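Local coordinates for protein tyrosine--tRNA ligase (Archaeoglobus fulgidus, PDB 2CYB) that probably attaches tyrosine to its cognate tRNA in two steps, first activating the amino acid with ATP and then transferring it to the acceptor end, at residues 122-125 and 126-129. Numbering follows the deposited sequence.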
loop_
_atom_site.group_PDB
_atom_site.type_symbol
_atom_site.label_atom_id
_atom_site.label_comp_id
_atom_site.label_asym_id
_atom_site.label_seq_id
_atom_site.Cartn_x
_atom_site.Cartn_y
_atom_site.Cartn_z
ATOM N N VAL A 122 10.415 5.437 0.985
ATOM C CA VAL A 122 9.283 5.053 0.146
ATOM C C VAL A 122 9.688 3.990 -0.868
ATOM O O VAL A 122 8.933 3.057 -1.141
ATOM C CB VAL A 122 8.676 6.270 -0.587
ATOM C CG1 VAL A 122 8.132 7.258 0.427
ATOM C CG2 VAL A 122 9.713 6.929 -1.469
ATOM N N LEU A 123 10.889 4.107 -1.418
ATOM C CA LEU A 123 11.339 3.118 -2.376
ATOM C C LEU A 123 11.425 1.753 -1.689
ATOM O O LEU A 123 11.068 0.727 -2.285
ATOM C CB LEU A 123 12.691 3.534 -2.960
ATOM C CG LEU A 123 13.074 3.070 -4.367
ATOM C CD1 LEU A 123 11.850 2.795 -5.236
ATOM C CD2 LEU A 123 13.923 4.170 -4.993
ATOM N N ASP A 124 11.879 1.730 -0.434
ATOM C CA ASP A 124 11.966 0.468 0.301
ATOM C C ASP A 124 10.573 -0.122 0.517
ATOM O O ASP A 124 10.393 -1.345 0.477
ATOM C CB ASP A 124 12.645 0.671 1.655
ATOM C CG ASP A 124 14.155 0.602 1.564
ATOM O OD1 ASP A 124 14.817 1.022 2.531
ATOM O OD2 ASP A 124 14.673 0.122 0.533
ATOM N N VAL A 125 9.599 0.747 0.769
ATOM C CA VAL A 125 8.223 0.301 0.972
ATOM C C VAL A 125 7.747 -0.394 -0.292
ATOM O O VAL A 125 7.137 -1.466 -0.234
ATOM C CB VAL A 125 7.269 1.487 1.290
ATOM C CG1 VAL A 125 5.814 1.022 1.227
ATOM C CG2 VAL A 125 7.574 2.040 2.667
ATOM N N LEU A 126 8.036 0.210 -1.444
ATOM C CA LEU A 126 7.620 -0.385 -2.709
ATOM C C LEU A 126 8.289 -1.743 -2.937
ATOM O O LEU A 126 7.657 -2.675 -3.438
ATOM C CB LEU A 126 7.923 0.566 -3.873
ATOM C CG LEU A 126 7.146 1.887 -3.874
ATOM C CD1 LEU A 126 7.345 2.565 -5.213
ATOM C CD2 LEU A 126 5.660 1.646 -3.615
ATOM N N LYS A 127 9.561 -1.853 -2.567
ATOM C CA LYS A 127 10.296 -3.108 -2.717
ATOM C C LYS A 127 9.710 -4.153 -1.772
ATOM O O LYS A 127 9.507 -5.314 -2.154
ATOM C CB LYS A 127 11.777 -2.892 -2.405
ATOM C CG LYS A 127 12.496 -2.030 -3.432
ATOM C CD LYS A 127 13.947 -1.780 -3.033
ATOM C CE LYS A 127 14.685 -0.993 -4.108
ATOM N NZ LYS A 127 16.111 -0.752 -3.743
ATOM N N MET A 128 9.451 -3.745 -0.534
ATOM C CA MET A 128 8.848 -4.654 0.444
ATOM C C MET A 128 7.484 -5.128 -0.072
ATOM O O MET A 128 7.149 -6.313 0.020
ATOM C CB MET A 128 8.654 -3.946 1.790
ATOM C CG MET A 128 9.892 -3.892 2.667
ATOM S SD MET A 128 10.318 -5.535 3.304
ATOM C CE MET A 128 9.048 -5.755 4.522
ATOM N N ALA A 129 6.696 -4.200 -0.613
ATOM C CA ALA A 129 5.371 -4.555 -1.129
ATOM C C ALA A 129 5.451 -5.532 -2.293
ATOM O O ALA A 129 4.591 -6.393 -2.445
ATOM C CB ALA A 129 4.601 -3.292 -1.561
HETATM O O HOH W 1 15.403 1.453 -1.465
#
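Asp124 and Lys127, one turn apart on the alpha-helix 119-131 of the Rossmann-fold catalytic domain, have their charged ends bridged by a water. Asp124 OD2 accepts a bond from this water at 2.5 Å, while Lys127 NZ donates to it at 3.2 Å. The charged atoms themselves, Asp124 OD2 and Lys127 NZ, stay 4.6 Å apart, beyond salt-bridge range. Lys127 sets off with CG beside its own backbone N (chi1 -68°) and is extended from there on, which carries its methylenes back along the preceding turn: CG lies 3.3 Å from Leu123 O, and CE passes alongside the Leu123 branch point. Four successive i to i+4 backbone bonds, donated by Leu126 N through Ala129 N, hold the turns. The bond from Met128 N to Asp124 O is 2.8 Å long and fairly straight, with an angle of 165° at the hydrogen.

Further out, the other carboxylate oxygen of Asp124, OD1, is hydrogen-bonded to Tyr196 OH and His168 NE2, so both oxygens are engaged, which should restrict rotation of the carboxylate. Val125 packs on Met161 and Leu164 of helix 154-168, which also carries the tyrosine-binding Gln162 and Asp165; the Val125 side chain is about 11 Å from the bound tyrosine. Elsewhere the helix meets the second subunit of the homodimer, Val122 packing on Val122 and Leu126 on Ile73 of that chain. Helix 119-131 thus lies between the pocket-lining helix 154-168 and the second subunit. Within it, Leu126 CG leans toward the preceding turn, 3.5 Å from Val122 O.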